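Local coordinates for integron cassette protein Vpc_cass2 (Vibrio paracholerae, PDB 3JRT), which is of unknown function but is an all-helical product of a mobile integron gene cassette, found here as a pair of subunits, at residues A119-K122 against L123-H126; S132-S135 against K136-K139; L58-P61 against Q62-T65; K149-G153 against N154-E158. One frame throughout, in Å; residues are numbered along the deposited sequence.

In the fold
All four contacts are local ones in an all-helical chain, and they come in series: interaction 3 first, then interactions 1, 2 and 4. Interaction 3 leads into helix 64-91, interaction 1 lies within helix 118-128, interaction 2 forms the loop from there to helix 140-151, and interaction 4 spans the turn from that helix to helix 157-163. Interaction 1 is the hub: it touches interaction 2, with centres about 11 Å apart, through His126 and Leu138, and interaction 4, with centres about 16 Å apart, where Ile120 packs on Met150. Interaction 3 stands apart, its nearest atoms about 8 Å from interaction 4. Interaction 2 reaches the second subunit through Lys134 and Tyr137, forming part of the interface.

Interaction 1: A119-K122 against L123-H126; sequences AIKK and LRNH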
ATOM      1  N   ALA A 119     -13.433  -5.790   8.953  1.00 53.80           N
ATOM      2  CA  ALA A 119     -13.032  -4.545   8.310  1.00 55.25           C
ATOM      3  C   ALA A 119     -11.693  -4.730   7.554  1.00 52.91           C
ATOM      4  O   ALA A 119     -11.462  -4.132   6.491  1.00 52.19           O
ATOM      5  CB  ALA A 119     -12.929  -3.423   9.344  1.00 53.38           C
ATOM      6  N   ILE A 120     -10.826  -5.579   8.098  1.00 54.10           N
ATOM      7  CA  ILE A 120      -9.520  -5.839   7.498  1.00 40.58           C
ATOM      8  C   ILE A 120      -9.635  -6.338   6.063  1.00 49.01           C
ATOM      9  O   ILE A 120      -9.045  -5.770   5.148  1.00 45.84           O
ATOM     10  CB  ILE A 120      -8.694  -6.829   8.326  1.00 41.67           C
ATOM     11  CG1 ILE A 120      -8.299  -6.179   9.657  1.00 50.69           C
ATOM     12  CG2 ILE A 120      -7.412  -7.249   7.550  1.00 34.15           C
ATOM     13  CD1 ILE A 120      -7.388  -7.039  10.543  1.00 43.70           C
ATOM     14  N   LYS A 121     -10.422  -7.387   5.874  1.00 55.96           N
ATOM     15  CA  LYS A 121     -10.631  -7.962   4.555  1.00 51.94           C
ATOM     16  C   LYS A 121     -11.361  -6.968   3.666  1.00 53.71           C
ATOM     17  O   LYS A 121     -10.995  -6.782   2.505  1.00 63.24           O
ATOM     18  CB  LYS A 121     -11.426  -9.260   4.675  1.00 56.39           C
ATOM     19  CG  LYS A 121     -11.299 -10.213   3.508  1.00 66.19           C
ATOM     20  CD  LYS A 121     -12.073 -11.508   3.799  1.00 75.07           C
ATOM     21  CE  LYS A 121     -11.768 -12.602   2.786  1.00 84.66           C
ATOM     22  NZ  LYS A 121     -12.319 -13.920   3.215  1.00 94.25           N
ATOM     23  N   LYS A 122     -12.383  -6.319   4.210  1.00 55.47           N
ATOM     24  CA  LYS A 122     -13.141  -5.323   3.452  1.00 57.67           C
ATOM     25  C   LYS A 122     -12.235  -4.217   2.920  1.00 58.45           C
ATOM     26  O   LYS A 122     -12.320  -3.842   1.757  1.00 57.60           O
ATOM     27  CB  LYS A 122     -14.245  -4.704   4.306  1.00 55.44           C
ATOM     28  CG  LYS A 122     -15.336  -5.655   4.736  1.00 64.77           C
ATOM     29  CD  LYS A 122     -16.554  -4.870   5.279  1.00 61.94           C
ATOM     30  CE  LYS A 122     -17.463  -5.760   6.099  1.00 72.21           C
ATOM     31  NZ  LYS A 122     -18.683  -5.037   6.607  1.00 83.47           N
ATOM     32  N   LEU A 123     -11.374  -3.684   3.778  1.00 58.11           N
ATOM     33  CA  LEU A 123     -10.445  -2.640   3.350  1.00 49.09           C
ATOM     34  C   LEU A 123      -9.438  -3.160   2.323  1.00 51.73           C
ATOM     35  O   LEU A 123      -9.195  -2.521   1.295  1.00 45.93           O
ATOM     36  CB  LEU A 123      -9.746  -2.003   4.565  1.00 42.91           C
ATOM     37  CG  LEU A 123     -10.685  -1.121   5.407  1.00 45.89           C
ATOM     38  CD1 LEU A 123     -10.232  -0.980   6.858  1.00 44.45           C
ATOM     39  CD2 LEU A 123     -10.815   0.248   4.770  1.00 41.82           C
ATOM     40  N   ARG A 124      -8.860  -4.326   2.591  1.00 55.21           N
ATOM     41  CA  ARG A 124      -7.927  -4.931   1.648  1.00 49.74           C
ATOM     42  C   ARG A 124      -8.562  -5.031   0.260  1.00 53.98           C
ATOM     43  O   ARG A 124      -8.010  -4.550  -0.752  1.00 51.82           O
ATOM     44  CB  ARG A 124      -7.499  -6.320   2.135  1.00 47.74           C
ATOM     45  CG  ARG A 124      -6.234  -6.881   1.434  1.00 45.43           C
ATOM     46  CD  ARG A 124      -6.548  -7.416   0.049  1.00 49.90           C
ATOM     47  NE  ARG A 124      -7.591  -8.441   0.091  1.00 64.91           N
ATOM     48  CZ  ARG A 124      -7.363  -9.728   0.352  1.00 75.08           C
ATOM     49  NH1 ARG A 124      -6.127 -10.150   0.601  1.00 76.33           N
ATOM     50  NH2 ARG A 124      -8.366 -10.598   0.372  1.00 72.17           N
ATOM     51  N   ASN A 125      -9.731  -5.657   0.226  1.00 59.30           N
ATOM     52  CA  ASN A 125     -10.452  -5.891  -1.019  1.00 64.34           C
ATOM     53  C   ASN A 125     -10.709  -4.630  -1.828  1.00 63.28           C
ATOM     54  O   ASN A 125     -10.521  -4.615  -3.047  1.00 62.23           O
ATOM     55  CB  ASN A 125     -11.756  -6.625  -0.735  1.00 61.26           C
ATOM     56  CG  ASN A 125     -11.524  -8.078  -0.402  1.00 66.43           C
ATOM     57  OD1 ASN A 125     -10.450  -8.614  -0.680  1.00 60.66           O
ATOM     58  ND2 ASN A 125     -12.528  -8.733   0.192  1.00 70.73           N
ATOM     59  N   HIS A 126     -11.128  -3.571  -1.149  1.00 55.81           N
ATOM     60  CA  HIS A 126     -11.391  -2.313  -1.824  1.00 50.21           C
ATOM     61  C   HIS A 126     -10.115  -1.750  -2.405  1.00 50.91           C
ATOM     62  O   HIS A 126     -10.060  -1.367  -3.575  1.00 62.39           O
ATOM     63  CB  HIS A 126     -11.977  -1.309  -0.846  1.00 52.65           C
ATOM     64  CG  HIS A 126     -11.819   0.115  -1.276  1.00 53.91           C
ATOM     65  ND1 HIS A 126     -12.586   0.683  -2.270  1.00 55.07           N
ATOM     66  CD2 HIS A 126     -10.993   1.092  -0.830  1.00 52.20           C
ATOM     67  CE1 HIS A 126     -12.235   1.949  -2.424  1.00 58.56           C
ATOM     68  NE2 HIS A 126     -11.280   2.225  -1.555  1.00 61.01           N
TER
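Lys121 and Asn125, one helical turn apart, meet obliquely: CG of Lys121 lies 3.8 Å from ND2 of Asn125. A chi1 of -159° swings the lysine's CG away from its backbone N, and from there the chain runs out extended, carrying the ammonium toward solvent while CG stays beside the amide. Such a long, flexible cation suits this exposed face.

The other end of the Asn125 amide is gripped by Arg124. Bent at chi2 and chi3, the arginine curls back so that NE, 3.0 Å from OD1 of Asn125, and NH2, 3.1 Å from the same OD1, both donate to that single oxygen. OD1 lies close to the guanidinium plane, yet both nitrogens reach it from the same face of the amide, NE well above the carbonyl plane. The two bonds restrict rotation of the amide and settle which end is oxygen. NH1 of Arg124 has a weak, long ion pair with Glu87.

On the apolar side, CB of Ala119 and CD1 of Leu123 are 4.4 Å apart, a loose touch between buried residues; the small alanine is consistent with the close approach of helix 140-151, and Glu146 borders both. Ile120 turns its branches to Val79 of helix 64-91 and to Met150.

Beneath the side chains, Leu123, Arg124, Asn125 and His126 each donate their backbone N-H to the carbonyl four residues earlier, the bond from Asn125 N to Lys121 O being 2.8 Å long. These are the i to i+4 bonds of an amphipathic alpha-helix, polar outside and aliphatic toward its neighbours in a helical bundle.

Interaction 2: S132-S135 against K136-K139; sequences SDKS and KYLK
An Asx turn at Asp133 shapes the loop between helices 118-128 and 140-151, and the next residues fold back on it: Lys136 passes the carboxylate at a slant while Lys134 lies along Tyr137. Within the turn, OD1 of Asp133 accepts twice from Ser135. The backbone N of Ser135 lies 3.1 Å from OD1 of Asp133, on the anti side and 32° out of the carboxylate plane, and OG of Ser135 donates to the syn lone pair of that oxygen across 2.7 Å. Aspartate suits the position because its short side chain can reach the amide two residues on; serine adds a second donor.

The other oxygen, OD2 of Asp133, faces the aliphatic part of Lys136 and lies 3.1 Å from its CE. The ion pair here is long, NZ of Lys136 being 3.8 Å from OD2 of Asp133, so any attraction between the charges is probably modest. Farther back, the same lysine leans on Asn125 of helix 118-128.

Lys134 and Tyr137 point the same way, and both continue to the second subunit: NZ of Lys134 forms a salt bridge with Glu30 of that subunit, and OH of Tyr137 a hydrogen bond with its Glu33. Tyrosine thus serves both as a flat surface and as a polar end. With CG anti to the backbone N (chi1 -176°), its ring swings out beside the extended lysine chain. The two join in a CH-pi contact, CE of Lys134 sitting over one ring face, offset toward the rim, 3.5 Å from CD2 of Tyr137.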
ATOM      1  N   SER A 132     -12.825  -1.557 -12.338  1.00 81.70           N
ATOM      2  CA  SER A 132     -14.051  -2.051 -12.966  1.00 97.61           C
ATOM      3  C   SER A 132     -14.816  -3.005 -12.053  1.00 99.70           C
ATOM      4  O   SER A 132     -16.020  -3.208 -12.222  1.00105.40           O
ATOM      5  CB  SER A 132     -13.754  -2.727 -14.319  1.00 98.90           C
ATOM      6  OG  SER A 132     -13.095  -3.980 -14.160  1.00 92.55           O
ATOM      7  N   ASP A 133     -14.111  -3.588 -11.089  1.00 88.74           N
ATOM      8  CA  ASP A 133     -14.730  -4.512 -10.146  1.00 87.09           C
ATOM      9  C   ASP A 133     -15.335  -3.768  -8.957  1.00 86.49           C
ATOM     10  O   ASP A 133     -14.672  -3.553  -7.943  1.00 78.80           O
ATOM     11  CB  ASP A 133     -13.705  -5.532  -9.660  1.00 83.44           C
ATOM     12  CG  ASP A 133     -14.246  -6.421  -8.564  1.00 85.67           C
ATOM     13  OD1 ASP A 133     -15.469  -6.369  -8.300  1.00 87.73           O
ATOM     14  OD2 ASP A 133     -13.441  -7.164  -7.962  1.00 86.92           O
ATOM     15  N   LYS A 134     -16.603  -3.392  -9.075  1.00 95.34           N
ATOM     16  CA  LYS A 134     -17.236  -2.594  -8.033  1.00 95.76           C
ATOM     17  C   LYS A 134     -17.965  -3.415  -6.970  1.00 91.00           C
ATOM     18  O   LYS A 134     -18.680  -2.867  -6.146  1.00 91.26           O
ATOM     19  CB  LYS A 134     -18.154  -1.525  -8.639  1.00102.97           C
ATOM     20  CG  LYS A 134     -17.521  -0.129  -8.668  1.00107.79           C
ATOM     21  CD  LYS A 134     -18.590   0.953  -8.581  1.00121.34           C
ATOM     22  CE  LYS A 134     -18.020   2.299  -8.131  1.00119.49           C
ATOM     23  NZ  LYS A 134     -19.107   3.319  -7.922  1.00115.42           N
ATOM     24  N   SER A 135     -17.768  -4.725  -6.969  1.00 92.50           N
ATOM     25  CA  SER A 135     -18.406  -5.568  -5.966  1.00 88.43           C
ATOM     26  C   SER A 135     -17.749  -5.368  -4.612  1.00 91.61           C
ATOM     27  O   SER A 135     -18.332  -5.704  -3.583  1.00 91.15           O
ATOM     28  CB  SER A 135     -18.299  -7.039  -6.354  1.00 81.05           C
ATOM     29  OG  SER A 135     -16.949  -7.463  -6.307  1.00 76.74           O
ATOM     30  N   LYS A 136     -16.532  -4.824  -4.628  1.00 90.78           N
ATOM     31  CA  LYS A 136     -15.710  -4.667  -3.428  1.00 91.47           C
ATOM     32  C   LYS A 136     -15.523  -3.200  -3.042  1.00 82.21           C
ATOM     33  O   LYS A 136     -14.868  -2.890  -2.052  1.00 79.78           O
ATOM     34  CB  LYS A 136     -14.322  -5.255  -3.670  1.00100.43           C
ATOM     35  CG  LYS A 136     -14.290  -6.587  -4.386  1.00114.16           C
ATOM     36  CD  LYS A 136     -12.855  -6.935  -4.745  1.00121.12           C
ATOM     37  CE  LYS A 136     -12.702  -8.382  -5.181  1.00130.88           C
ATOM     38  NZ  LYS A 136     -11.258  -8.750  -5.291  1.00133.72           N
ATOM     39  N   TYR A 137     -16.083  -2.301  -3.838  1.00 76.37           N
ATOM     40  CA  TYR A 137     -15.803  -0.880  -3.703  1.00 74.27           C
ATOM     41  C   TYR A 137     -16.403  -0.263  -2.441  1.00 76.77           C
ATOM     42  O   TYR A 137     -17.591  -0.416  -2.165  1.00 84.02           O
ATOM     43  CB  TYR A 137     -16.325  -0.152  -4.939  1.00 74.45           C
ATOM     44  CG  TYR A 137     -16.022   1.326  -4.986  1.00 73.11           C
ATOM     45  CD1 TYR A 137     -14.748   1.781  -5.304  1.00 70.91           C
ATOM     46  CD2 TYR A 137     -17.017   2.271  -4.737  1.00 72.42           C
ATOM     47  CE1 TYR A 137     -14.463   3.134  -5.364  1.00 69.69           C
ATOM     48  CE2 TYR A 137     -16.744   3.626  -4.798  1.00 76.42           C
ATOM     49  CZ  TYR A 137     -15.461   4.053  -5.111  1.00 75.47           C
ATOM     50  OH  TYR A 137     -15.167   5.398  -5.171  1.00 77.63           O
ATOM     51  N   LEU A 138     -15.580   0.444  -1.677  1.00 67.25           N
ATOM     52  CA  LEU A 138     -16.095   1.243  -0.567  1.00 69.09           C
ATOM     53  C   LEU A 138     -16.018   2.729  -0.899  1.00 65.76           C
ATOM     54  O   LEU A 138     -14.963   3.232  -1.261  1.00 71.19           O
ATOM     55  CB  LEU A 138     -15.305   0.979   0.722  1.00 56.46           C
ATOM     56  CG  LEU A 138     -15.249  -0.457   1.241  1.00 55.54           C
ATOM     57  CD1 LEU A 138     -14.168  -0.578   2.301  1.00 52.54           C
ATOM     58  CD2 LEU A 138     -16.602  -0.884   1.787  1.00 56.78           C
ATOM     59  N   LYS A 139     -17.127   3.438  -0.762  1.00 62.29           N
ATOM     60  CA  LYS A 139     -17.078   4.889  -0.876  1.00 66.06           C
ATOM     61  C   LYS A 139     -16.174   5.444   0.211  1.00 66.26           C
ATOM     62  O   LYS A 139     -15.918   4.773   1.207  1.00 66.22           O
ATOM     63  CB  LYS A 139     -18.474   5.490  -0.752  1.00 71.75           C
ATOM     64  CG  LYS A 139     -19.419   5.109  -1.883  1.00 83.70           C
ATOM     65  CD  LYS A 139     -20.786   5.781  -1.716  1.00 95.43           C
ATOM     66  CE  LYS A 139     -21.696   5.478  -2.904  1.00108.61           C
ATOM     67  NZ  LYS A 139     -23.085   6.019  -2.744  1.00117.66           N
TER

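Interaction 3: L58-P61 against Q62-T65; sequences LREP and QHQT
His63 and Leu58 make the closer-packed, inner part of this contact: CD2 of Leu58 lies 4.0 Å from CB of His63, the two side chains crossing at about a right angle. Leucine, buried, fills this side with a plain aliphatic branch. Over one face of the imidazole, above its centre, lies CG of Gln62. That glutamine has its CG between backbone N and carbonyl carbon (chi1 71°) and then bends at chi2, a shape that brings the chain back over the ring and the amide back toward Glu60.

The outer side is polar and exposed. Glu60 and Gln62 run side by side, and NE2 of Gln62 donates to OE1 of Glu60 over 2.7 Å, nearly along the C-O axis of the carboxylate but 32° out of the amide plane. The bond is bent at the hydrogen (131°). Gln64 drapes its CG against Pro61, 3.4 Å from O of Pro61.

The backbone turns tightly here: His63 N donates to Glu60 O at 3.0 Å, and Gln64 N to Pro61 O at 3.2 Å. Proline, with no N-H to offer, fits the start of this 3-10 turn. His63 then holds the N-cap position of helix 64-91, its ring meeting Phe57 edge-to-face, while Leu58 packs on Ile70 of that helix and Arg59 pairs with Glu53 at the end of helix 27-53.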
ATOM      1  N   LEU A  58      -1.045  18.206  12.312  1.00 54.62           N
ATOM      2  CA  LEU A  58      -1.739  17.432  11.294  1.00 50.50           C
ATOM      3  C   LEU A  58      -3.176  17.087  11.674  1.00 54.56           C
ATOM      4  O   LEU A  58      -3.941  16.604  10.841  1.00 53.30           O
ATOM      5  CB  LEU A  58      -0.958  16.175  10.904  1.00 48.47           C
ATOM      6  CG  LEU A  58       0.272  16.503  10.066  1.00 55.51           C
ATOM      7  CD1 LEU A  58       1.041  15.235   9.677  1.00 46.80           C
ATOM      8  CD2 LEU A  58      -0.135  17.323   8.823  1.00 53.12           C
ATOM      9  N   ARG A  59      -3.551  17.354  12.918  1.00 53.93           N
ATOM     10  CA  ARG A  59      -4.923  17.107  13.360  1.00 66.02           C
ATOM     11  C   ARG A  59      -5.823  18.331  13.162  1.00 67.45           C
ATOM     12  O   ARG A  59      -6.999  18.319  13.532  1.00 71.00           O
ATOM     13  CB  ARG A  59      -4.948  16.640  14.822  1.00 74.48           C
ATOM     14  CG  ARG A  59      -4.436  15.215  15.004  1.00 81.94           C
ATOM     15  CD  ARG A  59      -4.253  14.870  16.464  1.00 98.32           C
ATOM     16  NE  ARG A  59      -3.509  13.624  16.630  1.00111.02           N
ATOM     17  CZ  ARG A  59      -3.199  13.094  17.810  1.00120.62           C
ATOM     18  NH1 ARG A  59      -3.571  13.709  18.928  1.00127.62           N
ATOM     19  NH2 ARG A  59      -2.519  11.954  17.874  1.00112.62           N
ATOM     20  N   GLU A  60      -5.260  19.389  12.591  1.00 63.52           N
ATOM     21  CA  GLU A  60      -6.030  20.602  12.321  1.00 59.72           C
ATOM     22  C   GLU A  60      -6.879  20.434  11.063  1.00 52.02           C
ATOM     23  O   GLU A  60      -6.543  19.633  10.184  1.00 45.46           O
ATOM     24  CB  GLU A  60      -5.108  21.806  12.210  1.00 60.16           C
ATOM     25  CG  GLU A  60      -4.493  22.181  13.535  1.00 76.80           C
ATOM     26  CD  GLU A  60      -3.452  23.261  13.396  1.00 90.18           C
ATOM     27  OE1 GLU A  60      -3.267  23.759  12.269  1.00 92.81           O
ATOM     28  OE2 GLU A  60      -2.817  23.608  14.411  1.00 97.54           O
ATOM     29  N   PRO A  61      -8.000  21.161  10.989  1.00 48.01           N
ATOM     30  CA  PRO A  61      -8.962  20.985   9.889  1.00 55.52           C
ATOM     31  C   PRO A  61      -8.372  21.173   8.481  1.00 58.88           C
ATOM     32  O   PRO A  61      -8.764  20.452   7.566  1.00 55.19           O
ATOM     33  CB  PRO A  61     -10.012  22.056  10.170  1.00 54.31           C
ATOM     34  CG  PRO A  61      -9.901  22.323  11.657  1.00 57.51           C
ATOM     35  CD  PRO A  61      -8.440  22.174  11.960  1.00 49.50           C
ATOM     36  N   GLN A  62      -7.436  22.101   8.308  1.00 64.86           N
ATOM     37  CA  GLN A  62      -6.902  22.361   6.975  1.00 62.46           C
ATOM     38  C   GLN A  62      -6.002  21.217   6.498  1.00 56.72           C
ATOM     39  O   GLN A  62      -5.632  21.166   5.327  1.00 60.77           O
ATOM     40  CB  GLN A  62      -6.179  23.716   6.911  1.00 59.18           C
ATOM     41  CG  GLN A  62      -4.848  23.741   7.650  1.00 66.22           C
ATOM     42  CD  GLN A  62      -4.985  24.029   9.130  1.00 72.97           C
ATOM     43  OE1 GLN A  62      -6.043  23.823   9.738  1.00 72.94           O
ATOM     44  NE2 GLN A  62      -3.902  24.525   9.725  1.00 71.36           N
ATOM     45  N   HIS A  63      -5.676  20.288   7.401  1.00 56.12           N
ATOM     46  CA  HIS A  63      -4.829  19.140   7.054  1.00 51.21           C
ATOM     47  C   HIS A  63      -5.555  17.812   7.033  1.00 52.11           C
ATOM     48  O   HIS A  63      -4.916  16.763   6.952  1.00 49.99           O
ATOM     49  CB  HIS A  63      -3.613  19.016   7.982  1.00 47.26           C
ATOM     50  CG  HIS A  63      -2.724  20.218   7.960  1.00 54.59           C
ATOM     51  ND1 HIS A  63      -2.118  20.669   6.807  1.00 55.61           N
ATOM     52  CD2 HIS A  63      -2.354  21.073   8.946  1.00 51.99           C
ATOM     53  CE1 HIS A  63      -1.412  21.754   7.084  1.00 62.90           C
ATOM     54  NE2 HIS A  63      -1.539  22.021   8.373  1.00 61.92           N
ATOM     55  N   GLN A  64      -6.880  17.848   7.112  1.00 55.41           N
ATOM     56  CA  GLN A  64      -7.642  16.613   7.249  1.00 55.47           C
ATOM     57  C   GLN A  64      -7.398  15.670   6.084  1.00 45.89           C
ATOM     58  O   GLN A  64      -7.159  14.484   6.279  1.00 50.94           O
ATOM     59  CB  GLN A  64      -9.130  16.912   7.407  1.00 59.24           C
ATOM     60  CG  GLN A  64      -9.503  17.360   8.807  1.00 71.01           C
ATOM     61  CD  GLN A  64     -10.989  17.593   8.971  1.00 83.06           C
ATOM     62  OE1 GLN A  64     -11.780  17.322   8.059  1.00 83.33           O
ATOM     63  NE2 GLN A  64     -11.380  18.101  10.137  1.00 86.72           N
ATOM     64  N   THR A  65      -7.460  16.207   4.872  1.00 48.90           N
ATOM     65  CA  THR A  65      -7.247  15.403   3.674  1.00 46.24           C
ATOM     66  C   THR A  65      -5.892  14.726   3.715  1.00 45.73           C
ATOM     67  O   THR A  65      -5.782  13.513   3.478  1.00 49.00           O
ATOM     68  CB  THR A  65      -7.330  16.259   2.398  1.00 48.51           C
ATOM     69  OG1 THR A  65      -8.537  17.029   2.433  1.00 53.81           O
ATOM     70  CG2 THR A  65      -7.332  15.374   1.161  1.00 44.13           C
TER

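Interaction 4: K149-G153 against N154-E158; sequences KMFDG and NFADE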
ATOM      1  N   LYS A 149     -14.086   0.710  12.618  1.00 56.83           N
ATOM      2  CA  LYS A 149     -14.395  -0.662  13.005  1.00 58.51           C
ATOM      3  C   LYS A 149     -13.124  -1.484  13.234  1.00 51.71           C
ATOM      4  O   LYS A 149     -13.037  -2.293  14.146  1.00 58.90           O
ATOM      5  CB  LYS A 149     -15.268  -1.342  11.942  1.00 53.73           C
ATOM      6  CG  LYS A 149     -16.727  -0.815  11.916  1.00 61.92           C
ATOM      7  CD  LYS A 149     -17.519  -1.472  10.798  1.00 62.29           C
ATOM      8  CE  LYS A 149     -18.851  -0.808  10.603  1.00 76.47           C
ATOM      9  NZ  LYS A 149     -19.587  -1.466   9.497  1.00 90.91           N
HETATM   10  N   MSE A 150     -12.132  -1.275  12.394  1.00 43.23           N
HETATM   11  CA  MSE A 150     -10.936  -2.086  12.478  1.00 52.05           C
HETATM   12  C   MSE A 150     -10.249  -1.822  13.815  1.00 57.60           C
HETATM   13  O   MSE A 150      -9.809  -2.747  14.502  1.00 55.30           O
HETATM   14  CB  MSE A 150     -10.012  -1.752  11.313  1.00 45.56           C
HETATM   15  CG  MSE A 150      -8.868  -2.727  11.131  1.00 46.39           C
HETATM   16 SE   MSE A 150      -7.536  -2.080   9.850  0.88 50.82          SE
HETATM   17  CE  MSE A 150      -6.220  -3.504  10.049  1.00396.66           C
ATOM     18  N   PHE A 151     -10.187  -0.549  14.188  1.00 54.33           N
ATOM     19  CA  PHE A 151      -9.505  -0.140  15.405  1.00 52.01           C
ATOM     20  C   PHE A 151     -10.383  -0.289  16.621  1.00 52.65           C
ATOM     21  O   PHE A 151      -9.949  -0.019  17.744  1.00 61.98           O
ATOM     22  CB  PHE A 151      -9.039   1.305  15.289  1.00 52.61           C
ATOM     23  CG  PHE A 151      -7.815   1.466  14.444  1.00 44.79           C
ATOM     24  CD1 PHE A 151      -6.573   1.122  14.939  1.00 47.60           C
ATOM     25  CD2 PHE A 151      -7.910   1.951  13.161  1.00 44.53           C
ATOM     26  CE1 PHE A 151      -5.439   1.272  14.170  1.00 46.73           C
ATOM     27  CE2 PHE A 151      -6.788   2.106  12.385  1.00 50.51           C
ATOM     28  CZ  PHE A 151      -5.545   1.762  12.888  1.00 50.62           C
ATOM     29  N   ASP A 152     -11.620  -0.718  16.382  1.00 53.52           N
ATOM     30  CA  ASP A 152     -12.621  -0.862  17.428  1.00 51.82           C
ATOM     31  C   ASP A 152     -12.897   0.410  18.218  1.00 56.50           C
ATOM     32  O   ASP A 152     -13.212   0.356  19.401  1.00 52.29           O
ATOM     33  CB  ASP A 152     -12.267  -1.993  18.386  1.00 58.15           C
ATOM     34  CG  ASP A 152     -13.495  -2.560  19.077  1.00 69.42           C
ATOM     35  OD1 ASP A 152     -14.321  -3.182  18.371  1.00 66.42           O
ATOM     36  OD2 ASP A 152     -13.644  -2.368  20.306  1.00 77.13           O
ATOM     37  N   GLY A 153     -12.813   1.557  17.566  1.00 57.83           N
ATOM     38  CA  GLY A 153     -13.163   2.794  18.237  1.00 57.30           C
ATOM     39  C   GLY A 153     -12.323   3.930  17.696  1.00 58.79           C
ATOM     40  O   GLY A 153     -11.784   3.846  16.597  1.00 60.70           O
ATOM     41  N   ASN A 154     -12.182   4.981  18.489  1.00 55.91           N
ATOM     42  CA  ASN A 154     -11.527   6.191  18.026  1.00 69.07           C
ATOM     43  C   ASN A 154     -10.049   6.244  18.385  1.00 61.99           C
ATOM     44  O   ASN A 154      -9.381   7.229  18.089  1.00 58.12           O
ATOM     45  CB  ASN A 154     -12.254   7.424  18.575  1.00 86.07           C
ATOM     46  CG  ASN A 154     -13.676   7.536  18.049  1.00102.90           C
ATOM     47  OD1 ASN A 154     -13.891   7.697  16.843  1.00106.41           O
ATOM     48  ND2 ASN A 154     -14.654   7.434  18.949  1.00105.51           N
ATOM     49  N   PHE A 155      -9.554   5.184  19.021  1.00 62.91           N
ATOM     50  CA  PHE A 155      -8.173   5.129  19.483  1.00 56.00           C
ATOM     51  C   PHE A 155      -7.407   3.961  18.875  1.00 56.18           C
ATOM     52  O   PHE A 155      -7.795   2.795  18.997  1.00 58.65           O
ATOM     53  CB  PHE A 155      -8.098   5.112  21.015  1.00 58.27           C
ATOM     54  CG  PHE A 155      -8.463   6.423  21.647  1.00 64.23           C
ATOM     55  CD1 PHE A 155      -8.384   7.596  20.921  1.00 68.39           C
ATOM     56  CD2 PHE A 155      -8.886   6.487  22.966  1.00 81.95           C
ATOM     57  CE1 PHE A 155      -8.731   8.824  21.496  1.00 78.15           C
ATOM     58  CE2 PHE A 155      -9.233   7.709  23.549  1.00 82.55           C
ATOM     59  CZ  PHE A 155      -9.154   8.879  22.810  1.00 74.13           C
ATOM     60  N   ALA A 156      -6.299   4.301  18.234  1.00 49.27           N
ATOM     61  CA  ALA A 156      -5.506   3.369  17.464  1.00 46.33           C
ATOM     62  C   ALA A 156      -4.524   2.552  18.315  1.00 55.70           C
ATOM     63  O   ALA A 156      -4.051   1.505  17.883  1.00 61.10           O
ATOM     64  CB  ALA A 156      -4.742   4.132  16.397  1.00 39.63           C
ATOM     65  N   ASP A 157      -4.211   3.040  19.511  1.00 53.10           N
ATOM     66  CA  ASP A 157      -3.129   2.470  20.310  1.00 49.68           C
ATOM     67  C   ASP A 157      -3.207   0.953  20.416  1.00 42.44           C
ATOM     68  O   ASP A 157      -2.227   0.272  20.181  1.00 51.26           O
ATOM     69  CB  ASP A 157      -3.125   3.076  21.715  1.00 52.31           C
ATOM     70  CG  ASP A 157      -3.127   4.597  21.692  1.00 65.44           C
ATOM     71  OD1 ASP A 157      -3.913   5.182  20.914  1.00 61.19           O
ATOM     72  OD2 ASP A 157      -2.353   5.210  22.458  1.00 75.08           O
ATOM     73  N   GLU A 158      -4.374   0.439  20.791  1.00 46.61           N
ATOM     74  CA  GLU A 158      -4.535  -0.977  21.090  1.00 55.32           C
ATOM     75  C   GLU A 158      -4.161  -1.811  19.871  1.00 54.87           C
ATOM     76  O   GLU A 158      -3.268  -2.654  19.933  1.00 56.78           O
ATOM     77  CB  GLU A 158      -5.971  -1.270  21.516  1.00 63.58           C
ATOM     78  CG  GLU A 158      -6.199  -2.651  22.116  1.00 82.51           C
ATOM     79  CD  GLU A 158      -7.557  -2.772  22.837  1.00 95.90           C
ATOM     80  OE1 GLU A 158      -8.163  -1.726  23.175  1.00 88.78           O
ATOM     81  OE2 GLU A 158      -8.013  -3.918  23.064  1.00103.54           O
TER
HETATM   82  O   HOH W   1      -6.928   0.335  18.595  1.00 50.54           O
HETATM   83  O   HOH W   2     -10.268   2.042  19.962  1.00 70.68           O
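Phe151 sets the CD1 and CE1 atoms of its ring against Ala156, CE1 of Phe151 being 3.7 Å from CB of Ala156 and CD1 of Phe151 3.5 Å from CA of Ala156. The contact follows a Schellman motif at the C-terminal end of helix 140-151, where the chain turns toward helix 157-163. Asp152 takes positive phi (57°) there, and Gly153 follows with backbone angles at which a side chain would collide with the preceding carbonyl, so glycine suits the place.

Phe151 has CG anti to its carbonyl carbon (chi1 -77°), which sets the buried ring against both Ala156 and Val75 of helix 64-91; it also meets Phe159 edge-to-face. Alanine is small enough to lie against the ring and also against Trp71.

The two arms of the turn are linked through water instead of directly. O of Phe151 and O of Phe155, 3.8 Å apart, are both acceptors, and two waters satisfy them by donating to each. Water 2 lies 3.0 Å from O of Phe151; water 1, whose oxygen sits at the edge of the Phe151 ring and in its plane, lies 2.6 Å from O of Phe155.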